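Local coordinates for poly-beta-1,6-N-acetyl-D-glucosamine export protein (Escherichia coli, PDB 4Y25), which exports the biofilm adhesin poly-beta-1,6-N-acetyl-D-glucosamine across the outer membrane through a C-terminal beta-barrel porin domain, at residues A[88-102]-A[114-128]. Sequence-based numbering, arbitrary orientation.
Sequences RVFNHEHKPGARLSG and SQLERLSHRVPLRAM
The Arg-126 guanidinium lies over one face of the Phe-90 ring, its NH1 above the ring centre, in a cation-pi contact: Arg-126 CZ is 3.5 Å from the Phe-90 ring centroid. The two planes are inclined by 47°, well short of a flat stack. On the opposite face of that guanidinium sits the backbone carbonyl carbon of Met-128. Phe-90 belongs to the tight turn that leads into an antiparallel beta hairpin of the 16-stranded PgaA outer-membrane barrel; 114-128 holds the end of the returning strand 110-118 and part of the loop after it. The Phe-90 ring swings out from this turn toward the loop, CG being anti to the backbone N (chi1 177°).

A second arginine, Arg-88, reaches the same loop. Its guanidinium has Ser-120 O near its plane at one edge, while Leu-119 CB, Met-128 CE and His-121 CE1 approach obliquely. Met-128 CE lies 3.3 Å from Arg-88 NH2. Leu-119, which follows a cis peptide bond, meets Arg-88 from the opposite direction and also sets CD1 against Pro-96 O.

Farther along, strands 94-102 and 114-118 run antiparallel. Arg-99, Ser-101, Gln-115 and Glu-117 share a polar face that probably points into the barrel; Ala-98, Leu-100, Leu-116 and Arg-118 share the outer one, the leucines probably toward lipid. Arg-99 and Glu-117 run side by side, pointing the same way, Arg-99 bending at chi3; the guanidinium makes its salt bridges to Glu-82 and Glu-84, and Gln-115 NE2 rests 3.5 Å from Arg-99 CD. Leu-100 CB and Leu-116 CB are 4.2 Å apart. Paired backbone hydrogen bonds join Leu-100 to Leu-116 and Gly-102 to Ser-114, where Ser-114 N meets Gly-102 O at 2.8 Å with an N-H...O angle of 171°.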
ATOM      1  N   ARG A  88      -4.763   2.974  19.341  1.00108.45           N
ATOM      2  CA  ARG A  88      -5.403   3.989  18.513  1.00110.84           C
ATOM      3  C   ARG A  88      -6.364   4.840  19.332  1.00116.08           C
ATOM      4  O   ARG A  88      -7.181   4.321  20.092  1.00119.60           O
ATOM      5  CB  ARG A  88      -6.137   3.337  17.338  1.00119.58           C
ATOM      6  CG  ARG A  88      -6.522   4.312  16.234  1.00111.98           C
ATOM      7  CD  ARG A  88      -6.179   3.765  14.853  1.00108.54           C
ATOM      8  NE  ARG A  88      -7.196   2.866  14.322  1.00121.38           N
ATOM      9  CZ  ARG A  88      -7.123   2.285  13.128  1.00123.51           C
ATOM     10  NH1 ARG A  88      -6.076   2.503  12.343  1.00100.85           N
ATOM     11  NH2 ARG A  88      -8.095   1.480  12.719  1.00134.55           N
ATOM     12  N   VAL A  89      -6.254   6.154  19.174  1.00120.07           N
ATOM     13  CA  VAL A  89      -7.073   7.083  19.938  1.00125.14           C
ATOM     14  C   VAL A  89      -7.967   7.897  19.024  1.00125.89           C
ATOM     15  O   VAL A  89      -7.554   8.316  17.940  1.00118.81           O
ATOM     16  CB  VAL A  89      -6.206   8.042  20.778  1.00125.79           C
ATOM     17  CG1 VAL A  89      -7.067   8.823  21.764  1.00122.18           C
ATOM     18  CG2 VAL A  89      -5.139   7.264  21.517  1.00137.07           C
ATOM     19  N   PHE A  90      -9.200   8.109  19.463  1.00133.22           N
ATOM     20  CA  PHE A  90     -10.091   9.015  18.770  1.00130.42           C
ATOM     21  C   PHE A  90     -11.185   9.594  19.665  1.00145.48           C
ATOM     22  O   PHE A  90     -12.019   8.850  20.181  1.00151.75           O
ATOM     23  CB  PHE A  90     -10.759   8.330  17.588  1.00123.74           C
ATOM     24  CG  PHE A  90     -11.723   9.217  16.908  1.00135.17           C
ATOM     25  CD1 PHE A  90     -11.282  10.116  15.960  1.00136.77           C
ATOM     26  CD2 PHE A  90     -13.054   9.239  17.293  1.00145.72           C
ATOM     27  CE1 PHE A  90     -12.158  10.980  15.361  1.00140.67           C
ATOM     28  CE2 PHE A  90     -13.930  10.106  16.709  1.00153.86           C
ATOM     29  CZ  PHE A  90     -13.482  10.984  15.739  1.00153.30           C
ATOM     30  N   ASN A  91     -11.217  10.920  19.782  1.00156.33           N
ATOM     31  CA  ASN A  91     -12.222  11.629  20.581  1.00160.97           C
ATOM     32  C   ASN A  91     -12.304  11.085  22.005  1.00160.52           C
ATOM     33  O   ASN A  91     -13.368  10.659  22.458  1.00161.02           O
ATOM     34  CB  ASN A  91     -13.602  11.557  19.909  1.00158.02           C
ATOM     35  CG  ASN A  91     -14.613  12.511  20.534  1.00157.60           C
ATOM     36  OD1 ASN A  91     -14.256  13.584  21.018  1.00157.23           O
ATOM     37  ND2 ASN A  91     -15.882  12.116  20.527  1.00154.80           N
ATOM     38  N   HIS A  92     -11.166  11.099  22.696  1.00159.14           N
ATOM     39  CA  HIS A  92     -11.054  10.581  24.059  1.00169.52           C
ATOM     40  C   HIS A  92     -11.538   9.138  24.172  1.00169.19           C
ATOM     41  O   HIS A  92     -12.180   8.765  25.154  1.00173.54           O
ATOM     42  CB  HIS A  92     -11.830  11.466  25.040  1.00175.78           C
ATOM     43  CG  HIS A  92     -11.266  12.844  25.189  1.00179.96           C
ATOM     44  ND1 HIS A  92     -11.547  13.864  24.305  1.00177.84           N
ATOM     45  CD2 HIS A  92     -10.436  13.372  26.120  1.00181.33           C
ATOM     46  CE1 HIS A  92     -10.915  14.960  24.685  1.00177.77           C
ATOM     47  NE2 HIS A  92     -10.234  14.688  25.784  1.00180.98           N
ATOM     48  N   GLU A  93     -11.227   8.328  23.165  1.00159.79           N
ATOM     49  CA  GLU A  93     -11.631   6.927  23.165  1.00156.72           C
ATOM     50  C   GLU A  93     -10.511   6.034  22.639  1.00150.04           C
ATOM     51  O   GLU A  93     -10.136   6.108  21.468  1.00137.26           O
ATOM     52  CB  GLU A  93     -12.905   6.738  22.339  1.00161.17           C
ATOM     53  CG  GLU A  93     -13.169   5.309  21.893  1.00172.67           C
ATOM     54  CD  GLU A  93     -14.650   5.004  21.781  1.00179.76           C
ATOM     55  OE1 GLU A  93     -15.466   5.838  22.226  1.00184.99           O
ATOM     56  OE2 GLU A  93     -15.001   3.934  21.243  1.00176.48           O
ATOM     57  N   HIS A  94      -9.979   5.193  23.520  1.00152.37           N
ATOM     58  CA  HIS A  94      -8.879   4.303  23.174  1.00131.60           C
ATOM     59  C   HIS A  94      -9.376   2.932  22.742  1.00114.46           C
ATOM     60  O   HIS A  94     -10.266   2.356  23.365  1.00120.12           O
ATOM     61  CB  HIS A  94      -7.918   4.153  24.357  1.00131.97           C
ATOM     62  CG  HIS A  94      -7.132   5.391  24.657  1.00145.89           C
ATOM     63  ND1 HIS A  94      -5.755   5.425  24.614  1.00149.13           N
ATOM     64  CD2 HIS A  94      -7.530   6.639  24.999  1.00152.13           C
ATOM     65  CE1 HIS A  94      -5.337   6.640  24.921  1.00147.74           C
ATOM     66  NE2 HIS A  94      -6.394   7.396  25.157  1.00151.08           N
ATOM     67  N   LYS A  95      -8.794   2.417  21.664  1.00115.01           N
ATOM     68  CA  LYS A  95      -9.076   1.062  21.212  1.00116.97           C
ATOM     69  C   LYS A  95      -7.790   0.382  20.765  1.00102.31           C
ATOM     70  O   LYS A  95      -6.938   1.008  20.135  1.00100.83           O
ATOM     71  CB  LYS A  95     -10.105   1.059  20.081  1.00129.01           C
ATOM     72  CG  LYS A  95     -11.540   1.100  20.568  1.00142.39           C
ATOM     73  CD  LYS A  95     -12.505   0.766  19.450  1.00149.75           C
ATOM     74  CE  LYS A  95     -13.792   1.553  19.592  1.00160.00           C
ATOM     75  NZ  LYS A  95     -14.139   1.775  21.024  1.00165.09           N
ATOM     76  N   PRO A  96      -7.647  -0.906  21.100  1.00114.18           N
ATOM     77  CA  PRO A  96      -6.434  -1.696  20.873  1.00107.64           C
ATOM     78  C   PRO A  96      -6.238  -2.158  19.430  1.00110.15           C
ATOM     79  O   PRO A  96      -7.203  -2.265  18.675  1.00111.01           O
ATOM     80  CB  PRO A  96      -6.643  -2.897  21.788  1.00 99.59           C
ATOM     81  CG  PRO A  96      -8.106  -3.076  21.819  1.00112.79           C
ATOM     82  CD  PRO A  96      -8.677  -1.687  21.809  1.00120.14           C
ATOM     83  N   GLY A  97      -4.991  -2.442  19.067  1.00114.01           N
ATOM     84  CA  GLY A  97      -4.670  -2.880  17.723  1.00110.84           C
ATOM     85  C   GLY A  97      -3.396  -3.703  17.621  1.00104.45           C
ATOM     86  O   GLY A  97      -2.413  -3.426  18.302  1.00111.07           O
ATOM     87  N   ALA A  98      -3.410  -4.714  16.757  1.00 93.77           N
ATOM     88  CA  ALA A  98      -2.253  -5.586  16.580  1.00 96.10           C
ATOM     89  C   ALA A  98      -2.115  -6.090  15.143  1.00100.89           C
ATOM     90  O   ALA A  98      -3.105  -6.253  14.430  1.00 99.82           O
ATOM     91  CB  ALA A  98      -2.333  -6.765  17.539  1.00 83.64           C
ATOM     92  N   ARG A  99      -0.881  -6.346  14.723  1.00101.20           N
ATOM     93  CA  ARG A  99      -0.640  -6.879  13.389  1.00 99.41           C
ATOM     94  C   ARG A  99       0.362  -8.032  13.400  1.00104.80           C
ATOM     95  O   ARG A  99       1.394  -7.971  14.070  1.00114.17           O
ATOM     96  CB  ARG A  99      -0.151  -5.774  12.452  1.00 94.41           C
ATOM     97  CG  ARG A  99       0.137  -6.250  11.039  1.00 95.48           C
ATOM     98  CD  ARG A  99       0.426  -5.085  10.108  1.00110.43           C
ATOM     99  NE  ARG A  99       1.594  -4.325  10.541  1.00115.45           N
ATOM    100  CZ  ARG A  99       2.849  -4.683  10.294  1.00122.84           C
ATOM    101  NH1 ARG A  99       3.104  -5.796   9.618  1.00128.55           N
ATOM    102  NH2 ARG A  99       3.852  -3.931  10.726  1.00126.24           N
ATOM    103  N   LEU A 100       0.039  -9.088  12.663  1.00100.68           N
ATOM    104  CA  LEU A 100       0.951 -10.208  12.476  1.00 93.22           C
ATOM    105  C   LEU A 100       1.087 -10.500  10.989  1.00 89.35           C
ATOM    106  O   LEU A 100       0.091 -10.683  10.293  1.00 84.18           O
ATOM    107  CB  LEU A 100       0.460 -11.449  13.220  1.00 80.33           C
ATOM    108  CG  LEU A 100       1.316 -12.700  13.021  1.00106.10           C
ATOM    109  CD1 LEU A 100       2.724 -12.485  13.560  1.00107.00           C
ATOM    110  CD2 LEU A 100       0.666 -13.914  13.673  1.00111.21           C
ATOM    111  N   SER A 101       2.322 -10.535  10.501  1.00 89.77           N
ATOM    112  CA  SER A 101       2.552 -10.725   9.076  1.00 94.20           C
ATOM    113  C   SER A 101       3.887 -11.395   8.792  1.00 97.73           C
ATOM    114  O   SER A 101       4.797 -11.379   9.626  1.00 82.38           O
ATOM    115  CB  SER A 101       2.486  -9.383   8.345  1.00100.45           C
ATOM    116  OG  SER A 101       3.400  -8.456   8.902  1.00107.65           O
ATOM    117  N   GLY A 102       3.994 -11.979   7.604  1.00 84.64           N
ATOM    118  CA  GLY A 102       5.226 -12.614   7.183  1.00 80.95           C
ATOM    119  C   GLY A 102       5.159 -13.178   5.780  1.00 82.89           C
ATOM    120  O   GLY A 102       4.077 -13.356   5.218  1.00 85.96           O
ATOM    121  N   SER A 114       1.477 -13.948   4.366  1.00 88.38           N
ATOM    122  CA  SER A 114       0.300 -13.961   5.227  1.00 94.95           C
ATOM    123  C   SER A 114       0.258 -12.680   6.053  1.00 90.25           C
ATOM    124  O   SER A 114       1.299 -12.069   6.306  1.00 77.38           O
ATOM    125  CB  SER A 114       0.318 -15.194   6.138  1.00100.44           C
ATOM    126  OG  SER A 114      -0.913 -15.357   6.820  1.00115.80           O
ATOM    127  N   GLN A 115      -0.934 -12.267   6.475  1.00 92.27           N
ATOM    128  CA  GLN A 115      -1.056 -11.033   7.244  1.00102.34           C
ATOM    129  C   GLN A 115      -2.364 -10.933   8.031  1.00102.26           C
ATOM    130  O   GLN A 115      -3.453 -10.917   7.456  1.00103.23           O
ATOM    131  CB  GLN A 115      -0.914  -9.826   6.312  1.00116.88           C
ATOM    132  CG  GLN A 115      -0.751  -8.498   7.027  1.00121.96           C
ATOM    133  CD  GLN A 115       0.178  -7.554   6.286  1.00120.72           C
ATOM    134  OE1 GLN A 115       0.628  -7.847   5.178  1.00135.12           O
ATOM    135  NE2 GLN A 115       0.472  -6.414   6.897  1.00111.59           N
ATOM    136  N   LEU A 116      -2.234 -10.865   9.354  1.00 86.36           N
ATOM    137  CA  LEU A 116      -3.363 -10.656  10.259  1.00 87.94           C
ATOM    138  C   LEU A 116      -3.340  -9.263  10.862  1.00 90.52           C
ATOM    139  O   LEU A 116      -2.286  -8.784  11.278  1.00 92.68           O
ATOM    140  CB  LEU A 116      -3.348 -11.671  11.393  1.00104.77           C
ATOM    141  CG  LEU A 116      -3.662 -13.116  11.069  1.00 98.15           C
ATOM    142  CD1 LEU A 116      -3.555 -13.895  12.354  1.00 91.88           C
ATOM    143  CD2 LEU A 116      -5.051 -13.194  10.479  1.00 81.01           C
ATOM    144  N   GLU A 117      -4.499  -8.613  10.925  1.00 79.70           N
ATOM    145  CA  GLU A 117      -4.558  -7.271  11.494  1.00104.73           C
ATOM    146  C   GLU A 117      -5.790  -7.005  12.360  1.00102.24           C
ATOM    147  O   GLU A 117      -6.902  -7.438  12.055  1.00 82.22           O
ATOM    148  CB  GLU A 117      -4.487  -6.208  10.381  1.00111.55           C
ATOM    149  CG  GLU A 117      -3.814  -6.660   9.085  1.00131.46           C
ATOM    150  CD  GLU A 117      -3.257  -5.508   8.267  1.00137.40           C
ATOM    151  OE1 GLU A 117      -3.604  -4.342   8.554  1.00116.78           O
ATOM    152  OE2 GLU A 117      -2.465  -5.769   7.338  1.00146.84           O
ATOM    153  N   ARG A 118      -5.548  -6.304  13.462  1.00116.25           N
ATOM    154  CA  ARG A 118      -6.578  -5.594  14.210  1.00121.44           C
ATOM    155  C   ARG A 118      -5.935  -4.284  14.672  1.00133.02           C
ATOM    156  O   ARG A 118      -4.789  -4.289  15.098  1.00144.11           O
ATOM    157  CB  ARG A 118      -7.099  -6.427  15.394  1.00124.80           C
ATOM    158  CG  ARG A 118      -6.202  -6.416  16.632  1.00133.78           C
ATOM    159  CD  ARG A 118      -6.916  -6.866  17.902  1.00147.76           C
ATOM    160  NE  ARG A 118      -5.982  -7.465  18.854  1.00160.21           N
ATOM    161  CZ  ARG A 118      -6.269  -7.733  20.123  1.00166.46           C
ATOM    162  NH1 ARG A 118      -7.471  -7.452  20.609  1.00165.63           N
ATOM    163  NH2 ARG A 118      -5.352  -8.278  20.912  1.00168.04           N
ATOM    164  N   LEU A 119      -6.594  -3.146  14.475  1.00122.41           N
ATOM    165  CA  LEU A 119      -7.698  -3.012  13.541  1.00126.26           C
ATOM    166  C   LEU A 119      -7.109  -2.950  12.136  1.00121.29           C
ATOM    167  O   LEU A 119      -5.936  -2.614  11.967  1.00121.40           O
ATOM    168  CB  LEU A 119      -8.523  -1.755  13.832  1.00126.84           C
ATOM    169  CG  LEU A 119      -8.901  -1.418  15.277  1.00127.13           C
ATOM    170  CD1 LEU A 119      -7.801  -0.619  15.966  1.00123.44           C
ATOM    171  CD2 LEU A 119     -10.206  -0.645  15.304  1.00131.55           C
ATOM    172  N   SER A 120      -7.913  -3.268  11.131  1.00109.33           N
ATOM    173  CA  SER A 120      -7.412  -3.334   9.766  1.00 99.32           C
ATOM    174  C   SER A 120      -7.481  -1.986   9.061  1.00105.96           C
ATOM    175  O   SER A 120      -8.405  -1.205   9.284  1.00115.96           O
ATOM    176  CB  SER A 120      -8.193  -4.374   8.964  1.00108.27           C
ATOM    177  OG  SER A 120      -7.679  -4.488   7.649  1.00117.45           O
ATOM    178  N   HIS A 121      -6.494  -1.721   8.210  1.00109.46           N
ATOM    179  CA  HIS A 121      -6.491  -0.522   7.383  1.00106.90           C
ATOM    180  C   HIS A 121      -7.337  -0.754   6.139  1.00111.07           C
ATOM    181  O   HIS A 121      -7.646   0.182   5.399  1.00131.92           O
ATOM    182  CB  HIS A 121      -5.066  -0.133   6.988  1.00116.17           C
ATOM    183  CG  HIS A 121      -4.129  -0.009   8.149  1.00137.70           C
ATOM    184  ND1 HIS A 121      -4.267   0.963   9.117  1.00142.51           N
ATOM    185  CD2 HIS A 121      -3.038  -0.731   8.493  1.00148.10           C
ATOM    186  CE1 HIS A 121      -3.303   0.831  10.009  1.00149.88           C
ATOM    187  NE2 HIS A 121      -2.542  -0.189   9.655  1.00157.57           N
ATOM    188  N   ARG A 122      -7.710  -2.011   5.916  1.00102.95           N
ATOM    189  CA  ARG A 122      -8.563  -2.376   4.793  1.00110.16           C
ATOM    190  C   ARG A 122      -9.985  -1.870   5.022  1.00111.59           C
ATOM    191  O   ARG A 122     -10.819  -1.886   4.117  1.00119.14           O
ATOM    192  CB  ARG A 122      -8.550  -3.892   4.577  1.00102.92           C
ATOM    193  CG  ARG A 122      -7.335  -4.381   3.799  1.00 91.25           C
ATOM    194  CD  ARG A 122      -7.747  -5.257   2.631  1.00100.78           C
ATOM    195  NE  ARG A 122      -6.711  -5.353   1.605  1.00124.93           N
ATOM    196  CZ  ARG A 122      -6.542  -4.463   0.630  1.00138.15           C
ATOM    197  NH1 ARG A 122      -7.339  -3.404   0.550  1.00127.65           N
ATOM    198  NH2 ARG A 122      -5.577  -4.630  -0.264  1.00143.90           N
ATOM    199  N   VAL A 123     -10.251  -1.432   6.248  1.00104.46           N
ATOM    200  CA  VAL A 123     -11.432  -0.636   6.549  1.00113.08           C
ATOM    201  C   VAL A 123     -11.139   0.815   6.180  1.00104.17           C
ATOM    202  O   VAL A 123     -10.137   1.368   6.636  1.00 99.54           O
ATOM    203  CB  VAL A 123     -11.821  -0.731   8.043  1.00108.07           C
ATOM    204  CG1 VAL A 123     -12.851   0.329   8.403  1.00 98.41           C
ATOM    205  CG2 VAL A 123     -12.332  -2.123   8.377  1.00108.56           C
ATOM    206  N   PRO A 124     -11.996   1.430   5.343  1.00 95.13           N
ATOM    207  CA  PRO A 124     -11.833   2.842   4.963  1.00 99.59           C
ATOM    208  C   PRO A 124     -11.628   3.699   6.216  1.00113.08           C
ATOM    209  O   PRO A 124     -12.481   3.662   7.103  1.00 85.15           O
ATOM    210  CB  PRO A 124     -13.149   3.172   4.243  1.00 92.38           C
ATOM    211  CG  PRO A 124     -14.103   2.064   4.626  1.00110.01           C
ATOM    212  CD  PRO A 124     -13.244   0.856   4.817  1.00109.00           C
ATOM    213  N   LEU A 125     -10.518   4.434   6.290  1.00139.49           N
ATOM    214  CA  LEU A 125      -9.985   4.889   7.580  1.00155.38           C
ATOM    215  C   LEU A 125     -10.859   5.752   8.472  1.00169.08           C
ATOM    216  O   LEU A 125     -10.447   6.043   9.593  1.00193.78           O
ATOM    217  CB  LEU A 125      -8.657   5.625   7.384  1.00154.91           C
ATOM    218  CG  LEU A 125      -7.475   4.650   7.454  1.00159.06           C
ATOM    219  CD1 LEU A 125      -7.045   4.058   6.102  1.00153.14           C
ATOM    220  CD2 LEU A 125      -6.312   5.285   8.195  1.00164.30           C
ATOM    221  N   ARG A 126     -12.030   6.172   8.007  1.00151.66           N
ATOM    222  CA  ARG A 126     -13.023   6.652   8.948  1.00158.13           C
ATOM    223  C   ARG A 126     -14.437   6.289   8.511  1.00153.08           C
ATOM    224  O   ARG A 126     -15.268   7.138   8.197  1.00144.08           O
ATOM    225  CB  ARG A 126     -12.893   8.152   9.180  1.00166.35           C
ATOM    226  CG  ARG A 126     -12.152   8.379  10.474  1.00188.58           C
ATOM    227  CD  ARG A 126     -12.937   7.716  11.580  1.00205.68           C
ATOM    228  NE  ARG A 126     -13.972   8.524  12.184  1.00213.80           N
ATOM    229  CZ  ARG A 126     -14.163   8.666  13.495  1.00215.90           C
ATOM    230  NH1 ARG A 126     -13.487   7.951  14.405  1.00213.49           N
ATOM    231  NH2 ARG A 126     -15.153   9.445  13.888  1.00217.85           N
ATOM    232  N   ALA A 127     -14.675   4.984   8.493  1.00158.30           N
ATOM    233  CA  ALA A 127     -16.003   4.432   8.668  1.00149.90           C
ATOM    234  C   ALA A 127     -16.240   4.455  10.169  1.00152.78           C
ATOM    235  O   ALA A 127     -17.346   4.226  10.643  1.00161.43           O
ATOM    236  CB  ALA A 127     -16.106   3.008   8.102  1.00148.34           C
ATOM    237  N   MET A 128     -15.177   4.783  10.900  1.00142.06           N
ATOM    238  CA  MET A 128     -15.195   4.826  12.354  1.00150.80           C
ATOM    239  C   MET A 128     -15.877   6.105  12.853  1.00158.59           C
ATOM    240  O   MET A 128     -15.946   6.339  14.062  1.00174.93           O
ATOM    241  CB  MET A 128     -13.768   4.715  12.900  1.00156.12           C
ATOM    242  CG  MET A 128     -12.878   3.849  12.029  1.00159.89           C
ATOM    243  SD  MET A 128     -11.222   3.622  12.675  1.00259.55           S
ATOM    244  CE  MET A 128     -10.353   3.326  11.138  1.00138.50           C
TER